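PDB 4OPM: lipase, which probably hydrolyses ester bonds of lipids such as triacylglycerols, using an alpha/beta hydrolase fold. Local coordinates for residues A[113-127]-A[135-147]. Numbering follows the deposited sequence.
Sequences PIHIAGHSLGGSIAL and FETKSLFLVDSGG
K138 reaches across to P113 and H115. Its CB lies 3.7 Å from P113 CB. CG passes within 3.9 Å of H115 CE1. CD then sits over one face of the imidazole, a CH-pi contact 3.9 Å from the ring centroid. NZ continues past the ring to water 1 and a salt bridge with E296. The same glutamate is hydrogen-bonded to H115 NE2. S139 meets the same ring at its edge, where OG and H115 ND1 share a hydrogen bond of 2.7 Å. The S139 OG lies between its backbone N and carbonyl carbon (chi1 77°), turned to ND1. Water 2 joins this hydroxyl to I116 O.

Strands 114-119 and 137-143 run parallel, joined through helix 121-132 in a beta-alpha-beta crossover of the alpha/beta hydrolase sheet. I114, I116, G118 and S120 carry the backbone bonds to this strand, while H115, A117 and H119 bond strand 46-50. S120 is probably the nucleophile, at a GxSxG elbow. Its N is held by V143 O, its O by G146 N, and its OG bonds H274 NE2, consistent with a catalytic triad completed by D245.

The helix packs on the sheet face carrying L140 and L142. L127 CD2 touches both, at 3.8 Å from L140 CD2 and 3.9 Å from L142 CD1. A126 CB meets L140 CD1 at 3.8 Å. Nearer the elbow, S145 OG lies against the backbone of G123 and donates to G146 O.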
ATOM      1  N   PRO A 113     -16.988   4.538 -10.233  1.00 33.30           N
ATOM      2  CA  PRO A 113     -15.940   5.100  -9.373  1.00 30.21           C
ATOM      3  C   PRO A 113     -15.690   4.178  -8.183  1.00 29.26           C
ATOM      4  O   PRO A 113     -16.633   3.669  -7.569  1.00 27.47           O
ATOM      5  CB  PRO A 113     -16.507   6.467  -8.953  1.00 32.42           C
ATOM      6  CG  PRO A 113     -17.770   6.647  -9.734  1.00 38.45           C
ATOM      7  CD  PRO A 113     -18.251   5.282 -10.074  1.00 34.75           C
ATOM      8  N   ILE A 114     -14.410   3.941  -7.881  1.00 23.33           N
ATOM      9  CA  ILE A 114     -14.060   3.069  -6.769  0.60 21.87           C
ATOM     10  C   ILE A 114     -13.236   3.833  -5.732  1.00 23.68           C
ATOM     11  O   ILE A 114     -12.509   4.771  -6.064  1.00 22.45           O
ATOM     12  CB  ILE A 114     -13.357   1.756  -7.228  0.60 24.87           C
ATOM     13  CG1 ILE A 114     -11.923   1.997  -7.765  0.60 24.81           C
ATOM     14  CG2 ILE A 114     -14.246   0.957  -8.212  0.60 26.47           C
ATOM     15  CD1 ILE A 114     -11.087   0.722  -8.004  0.60 31.79           C
ATOM     16  N   HIS A 115     -13.401   3.440  -4.462  1.00 17.65           N
ATOM     17  CA  HIS A 115     -12.653   4.020  -3.357  1.00 17.01           C
ATOM     18  C   HIS A 115     -11.256   3.422  -3.417  1.00 21.50           C
ATOM     19  O   HIS A 115     -11.127   2.203  -3.564  1.00 21.40           O
ATOM     20  CB  HIS A 115     -13.318   3.688  -2.030  1.00 16.81           C
ATOM     21  CG  HIS A 115     -14.680   4.271  -1.850  1.00 20.15           C
ATOM     22  ND1 HIS A 115     -14.853   5.600  -1.525  1.00 21.35           N
ATOM     23  CD2 HIS A 115     -15.887   3.656  -1.860  1.00 21.88           C
ATOM     24  CE1 HIS A 115     -16.159   5.767  -1.383  1.00 21.38           C
ATOM     25  NE2 HIS A 115     -16.821   4.617  -1.561  1.00 21.86           N
ATOM     26  N   ILE A 116     -10.216   4.249  -3.346  1.00 18.93           N
ATOM     27  CA  ILE A 116      -8.854   3.727  -3.432  1.00 19.28           C
ATOM     28  C   ILE A 116      -8.045   4.125  -2.204  1.00 20.33           C
ATOM     29  O   ILE A 116      -8.127   5.258  -1.755  1.00 17.47           O
ATOM     30  CB  ILE A 116      -8.156   4.166  -4.753  1.00 23.69           C
ATOM     31  CG1 ILE A 116      -8.990   3.723  -5.987  1.00 25.56           C
ATOM     32  CG2 ILE A 116      -6.743   3.585  -4.837  1.00 25.06           C
ATOM     33  CD1 ILE A 116      -8.740   4.489  -7.198  1.00 34.29           C
ATOM     34  N   ALA A 117      -7.262   3.174  -1.666  1.00 18.40           N
ATOM     35  CA  ALA A 117      -6.384   3.424  -0.520  1.00 17.83           C
ATOM     36  C   ALA A 117      -5.001   2.929  -0.860  1.00 20.64           C
ATOM     37  O   ALA A 117      -4.852   1.878  -1.484  1.00 19.57           O
ATOM     38  CB  ALA A 117      -6.902   2.743   0.738  1.00 18.27           C
ATOM     39  N   GLY A 118      -4.002   3.694  -0.469  1.00 17.04           N
ATOM     40  CA  GLY A 118      -2.621   3.334  -0.756  1.00 16.51           C
ATOM     41  C   GLY A 118      -1.697   3.580   0.411  1.00 19.39           C
ATOM     42  O   GLY A 118      -1.748   4.642   1.036  1.00 19.56           O
ATOM     43  N   HIS A 119      -0.860   2.588   0.722  1.00 15.67           N
ATOM     44  CA  HIS A 119       0.151   2.728   1.759  1.00 15.90           C
ATOM     45  C   HIS A 119       1.518   2.932   1.105  1.00 19.25           C
ATOM     46  O   HIS A 119       1.915   2.117   0.268  1.00 16.83           O
ATOM     47  CB  HIS A 119       0.186   1.500   2.706  1.00 17.20           C
ATOM     48  CG  HIS A 119       1.342   1.550   3.672  1.00 20.38           C
ATOM     49  ND1 HIS A 119       2.293   0.546   3.716  1.00 21.84           N
ATOM     50  CD2 HIS A 119       1.700   2.531   4.538  1.00 20.89           C
ATOM     51  CE1 HIS A 119       3.188   0.943   4.606  1.00 21.04           C
ATOM     52  NE2 HIS A 119       2.875   2.136   5.118  1.00 20.92           N
ATOM     53  N   SER A 120       2.272   3.976   1.536  1.00 18.67           N
ATOM     54  CA  SER A 120       3.661   4.200   1.107  1.00 18.91           C
ATOM     55  C   SER A 120       3.752   4.273  -0.449  1.00 21.88           C
ATOM     56  O   SER A 120       3.097   5.145  -1.025  1.00 21.57           O
ATOM     57  CB  SER A 120       4.549   3.104   1.707  1.00 21.14           C
ATOM     58  OG  SER A 120       5.931   3.410   1.632  1.00 24.76           O
ATOM     59  N   LEU A 121       4.493   3.357  -1.132  1.00 18.35           N
ATOM     60  CA  LEU A 121       4.555   3.346  -2.603  1.00 18.81           C
ATOM     61  C   LEU A 121       3.144   3.111  -3.208  1.00 20.78           C
ATOM     62  O   LEU A 121       2.843   3.586  -4.310  1.00 20.40           O
ATOM     63  CB  LEU A 121       5.545   2.276  -3.093  1.00 19.17           C
ATOM     64  CG  LEU A 121       5.792   2.207  -4.594  1.00 26.22           C
ATOM     65  CD1 LEU A 121       6.384   3.525  -5.120  1.00 27.34           C
ATOM     66  CD2 LEU A 121       6.701   1.056  -4.913  1.00 30.37           C
ATOM     67  N   GLY A 122       2.290   2.418  -2.459  1.00 16.80           N
ATOM     68  CA  GLY A 122       0.905   2.202  -2.860  1.00 17.08           C
ATOM     69  C   GLY A 122       0.152   3.515  -2.947  1.00 19.37           C
ATOM     70  O   GLY A 122      -0.721   3.670  -3.800  1.00 19.01           O
ATOM     71  N   GLY A 123       0.494   4.458  -2.061  1.00 16.91           N
ATOM     72  CA  GLY A 123      -0.088   5.800  -2.079  1.00 16.53           C
ATOM     73  C   GLY A 123       0.338   6.540  -3.344  1.00 19.93           C
ATOM     74  O   GLY A 123      -0.472   7.232  -3.973  1.00 20.30           O
ATOM     75  N   SER A 124       1.617   6.379  -3.752  1.00 17.25           N
ATOM     76  CA  SER A 124       2.137   7.008  -4.991  1.00 17.70           C
ATOM     77  C   SER A 124       1.369   6.497  -6.207  1.00 20.19           C
ATOM     78  O   SER A 124       0.959   7.291  -7.055  1.00 20.57           O
ATOM     79  CB  SER A 124       3.628   6.720  -5.182  1.00 21.04           C
ATOM     80  OG  SER A 124       4.358   7.170  -4.057  1.00 26.38           O
ATOM     81  N   ILE A 125       1.150   5.175  -6.266  1.00 17.29           N
ATOM     82  CA  ILE A 125       0.400   4.514  -7.337  1.00 17.21           C
ATOM     83  C   ILE A 125      -1.054   5.015  -7.317  1.00 20.04           C
ATOM     84  O   ILE A 125      -1.588   5.352  -8.378  1.00 20.17           O
ATOM     85  CB  ILE A 125       0.503   2.960  -7.205  1.00 19.87           C
ATOM     86  CG1 ILE A 125       1.976   2.485  -7.440  1.00 19.90           C
ATOM     87  CG2 ILE A 125      -0.466   2.263  -8.177  1.00 20.52           C
ATOM     88  CD1 ILE A 125       2.304   1.022  -6.969  1.00 24.63           C
ATOM     89  N   ALA A 126      -1.671   5.106  -6.106  1.00 17.08           N
ATOM     90  CA  ALA A 126      -3.049   5.590  -5.963  1.00 17.92           C
ATOM     91  C   ALA A 126      -3.190   7.025  -6.518  1.00 22.19           C
ATOM     92  O   ALA A 126      -4.152   7.303  -7.233  1.00 21.81           O
ATOM     93  CB  ALA A 126      -3.494   5.522  -4.504  1.00 18.01           C
ATOM     94  N   LEU A 127      -2.196   7.897  -6.245  1.00 19.40           N
ATOM     95  CA  LEU A 127      -2.150   9.285  -6.728  1.00 20.14           C
ATOM     96  C   LEU A 127      -2.093   9.334  -8.258  1.00 24.19           C
ATOM     97  O   LEU A 127      -2.859  10.072  -8.883  1.00 23.07           O
ATOM     98  CB  LEU A 127      -0.948  10.038  -6.119  1.00 19.96           C
ATOM     99  CG  LEU A 127      -1.144  10.528  -4.664  1.00 25.03           C
ATOM    100  CD1 LEU A 127       0.195  10.818  -3.984  1.00 26.07           C
ATOM    101  CD2 LEU A 127      -2.044  11.746  -4.599  1.00 26.88           C
ATOM    102  N   PHE A 135     -12.568  10.042 -13.267  1.00 30.43           N
ATOM    103  CA  PHE A 135     -13.974   9.638 -13.241  1.00 31.19           C
ATOM    104  C   PHE A 135     -14.144   8.217 -12.694  1.00 32.43           C
ATOM    105  O   PHE A 135     -15.278   7.816 -12.407  1.00 33.91           O
ATOM    106  CB  PHE A 135     -14.602   9.757 -14.641  1.00 34.78           C
ATOM    107  CG  PHE A 135     -14.645  11.178 -15.159  1.00 38.55           C
ATOM    108  CD1 PHE A 135     -15.520  12.111 -14.609  1.00 43.25           C
ATOM    109  CD2 PHE A 135     -13.813  11.584 -16.195  1.00 42.47           C
ATOM    110  CE1 PHE A 135     -15.552  13.428 -15.082  1.00 45.37           C
ATOM    111  CE2 PHE A 135     -13.851  12.898 -16.673  1.00 46.39           C
ATOM    112  CZ  PHE A 135     -14.718  13.811 -16.112  1.00 45.06           C
ATOM    113  N   GLU A 136     -13.024   7.474 -12.552  1.00 25.61           N
ATOM    114  CA  GLU A 136     -12.990   6.097 -12.047  0.60 24.73           C
ATOM    115  C   GLU A 136     -12.585   6.048 -10.568  1.00 26.99           C
ATOM    116  O   GLU A 136     -12.519   4.964  -9.978  1.00 25.90           O
ATOM    117  CB  GLU A 136     -12.004   5.243 -12.877  0.60 26.15           C
ATOM    118  CG  GLU A 136     -12.286   5.186 -14.374  0.60 36.54           C
ATOM    119  CD  GLU A 136     -13.665   4.715 -14.797  0.60 53.65           C
ATOM    120  OE1 GLU A 136     -14.192   3.759 -14.182  0.60 40.00           O
ATOM    121  OE2 GLU A 136     -14.211   5.298 -15.762  0.60 53.17           O
ATOM    122  N   THR A 137     -12.289   7.210  -9.975  1.00 23.54           N
ATOM    123  CA  THR A 137     -11.820   7.346  -8.593  1.00 21.69           C
ATOM    124  C   THR A 137     -12.882   8.072  -7.739  1.00 25.41           C
ATOM    125  O   THR A 137     -13.128   9.265  -7.932  1.00 26.03           O
ATOM    126  CB  THR A 137     -10.448   8.070  -8.589  1.00 24.38           C
ATOM    127  OG1 THR A 137      -9.554   7.421  -9.518  1.00 21.39           O
ATOM    128  CG2 THR A 137      -9.824   8.145  -7.185  1.00 23.76           C
ATOM    129  N   LYS A 138     -13.492   7.352  -6.789  1.00 20.45           N
ATOM    130  CA  LYS A 138     -14.539   7.895  -5.910  1.00 19.51           C
ATOM    131  C   LYS A 138     -13.938   8.621  -4.710  1.00 22.34           C
ATOM    132  O   LYS A 138     -14.525   9.582  -4.223  1.00 21.23           O
ATOM    133  CB  LYS A 138     -15.468   6.770  -5.434  1.00 21.54           C
ATOM    134  CG  LYS A 138     -16.822   7.253  -4.919  1.00 27.75           C
ATOM    135  CD  LYS A 138     -17.738   6.079  -4.649  1.00 37.52           C
ATOM    136  CE  LYS A 138     -19.180   6.490  -4.563  1.00 46.72           C
ATOM    137  NZ  LYS A 138     -20.078   5.305  -4.541  1.00 58.21           N
ATOM    138  N   SER A 139     -12.806   8.120  -4.202  1.00 18.58           N
ATOM    139  CA  SER A 139     -12.125   8.713  -3.047  1.00 17.96           C
ATOM    140  C   SER A 139     -10.716   8.194  -2.988  1.00 20.11           C
ATOM    141  O   SER A 139     -10.400   7.164  -3.596  1.00 18.67           O
ATOM    142  CB  SER A 139     -12.862   8.390  -1.739  1.00 18.26           C
ATOM    143  OG  SER A 139     -12.609   7.063  -1.303  1.00 18.22           O
ATOM    144  N   LEU A 140      -9.881   8.899  -2.226  1.00 16.85           N
ATOM    145  CA  LEU A 140      -8.482   8.544  -2.050  0.70 16.68           C
ATOM    146  C   LEU A 140      -8.124   8.523  -0.560  1.00 19.58           C
ATOM    147  O   LEU A 140      -8.478   9.447   0.171  1.00 19.01           O
ATOM    148  CB  LEU A 140      -7.643   9.585  -2.802  0.70 17.65           C
ATOM    149  CG  LEU A 140      -6.261   9.196  -3.320  0.70 22.94           C
ATOM    150  CD1 LEU A 140      -6.346   8.077  -4.384  0.70 24.18           C
ATOM    151  CD2 LEU A 140      -5.592  10.405  -3.955  0.70 22.01           C
ATOM    152  N   PHE A 141      -7.431   7.471  -0.115  1.00 16.13           N
ATOM    153  CA  PHE A 141      -6.996   7.381   1.270  1.00 14.60           C
ATOM    154  C   PHE A 141      -5.498   7.159   1.228  1.00 18.98           C
ATOM    155  O   PHE A 141      -5.036   6.141   0.715  1.00 19.49           O
ATOM    156  CB  PHE A 141      -7.741   6.286   2.052  1.00 15.33           C
ATOM    157  CG  PHE A 141      -7.312   6.078   3.492  1.00 15.70           C
ATOM    158  CD1 PHE A 141      -6.821   7.138   4.256  1.00 17.43           C
ATOM    159  CD2 PHE A 141      -7.450   4.833   4.102  1.00 18.40           C
ATOM    160  CE1 PHE A 141      -6.442   6.945   5.590  1.00 18.39           C
ATOM    161  CE2 PHE A 141      -7.097   4.646   5.440  1.00 19.96           C
ATOM    162  CZ  PHE A 141      -6.600   5.701   6.179  1.00 17.87           C
ATOM    163  N   LEU A 142      -4.741   8.160   1.671  1.00 15.17           N
ATOM    164  CA  LEU A 142      -3.290   8.115   1.620  1.00 14.86           C
ATOM    165  C   LEU A 142      -2.720   7.861   2.999  1.00 17.23           C
ATOM    166  O   LEU A 142      -2.866   8.687   3.895  1.00 17.02           O
ATOM    167  CB  LEU A 142      -2.733   9.421   1.034  1.00 15.01           C
ATOM    168  CG  LEU A 142      -3.215   9.795  -0.390  1.00 19.64           C
ATOM    169  CD1 LEU A 142      -2.734  11.194  -0.796  1.00 18.85           C
ATOM    170  CD2 LEU A 142      -2.769   8.747  -1.428  1.00 21.14           C
ATOM    171  N   VAL A 143      -2.052   6.722   3.155  1.00 13.33           N
ATOM    172  CA  VAL A 143      -1.445   6.340   4.427  1.00 13.70           C
ATOM    173  C   VAL A 143       0.075   6.420   4.269  1.00 16.53           C
ATOM    174  O   VAL A 143       0.657   5.549   3.623  1.00 17.87           O
ATOM    175  CB  VAL A 143      -1.904   4.929   4.908  1.00 16.39           C
ATOM    176  CG1 VAL A 143      -1.346   4.631   6.306  1.00 14.83           C
ATOM    177  CG2 VAL A 143      -3.435   4.788   4.885  1.00 16.41           C
ATOM    178  N   ASP A 144       0.716   7.452   4.857  1.00 14.60           N
ATOM    179  CA  ASP A 144       2.180   7.674   4.771  1.00 13.83           C
ATOM    180  C   ASP A 144       2.646   7.493   3.308  1.00 18.17           C
ATOM    181  O   ASP A 144       3.558   6.710   3.019  1.00 17.31           O
ATOM    182  CB  ASP A 144       2.925   6.727   5.727  1.00 14.30           C
ATOM    183  CG  ASP A 144       2.501   6.935   7.175  1.00 15.57           C
ATOM    184  OD1 ASP A 144       1.355   6.577   7.512  1.00 16.59           O
ATOM    185  OD2 ASP A 144       3.290   7.535   7.949  1.00 16.89           O
ATOM    186  N   SER A 145       1.929   8.148   2.389  1.00 15.90           N
ATOM    187  CA  SER A 145       2.122   8.020   0.956  1.00 15.19           C
ATOM    188  C   SER A 145       3.438   8.600   0.467  1.00 19.43           C
ATOM    189  O   SER A 145       3.894   9.641   0.954  1.00 19.14           O
ATOM    190  CB  SER A 145       0.989   8.736   0.220  1.00 16.39           C
ATOM    191  OG  SER A 145       1.132   8.632  -1.188  1.00 20.47           O
ATOM    192  N   GLY A 146       3.961   7.987  -0.584  1.00 17.82           N
ATOM    193  CA  GLY A 146       5.122   8.518  -1.284  1.00 17.90           C
ATOM    194  C   GLY A 146       4.686   9.671  -2.174  1.00 22.45           C
ATOM    195  O   GLY A 146       3.490   9.984  -2.292  1.00 20.14           O
ATOM    196  N   GLY A 147       5.663  10.280  -2.819  1.00 20.54           N
ATOM    197  CA  GLY A 147       5.478  11.409  -3.710  1.00 21.39           C
ATOM    198  C   GLY A 147       6.777  12.176  -3.792  1.00 24.20           C
ATOM    199  O   GLY A 147       7.805  11.701  -3.304  1.00 24.14           O
TER
HETATM  200  O   HOH W   1     -20.019   4.193  -7.173  1.00 48.09           O
HETATM  201  O   HOH W   2     -10.543   5.657  -0.189  1.00 18.45           O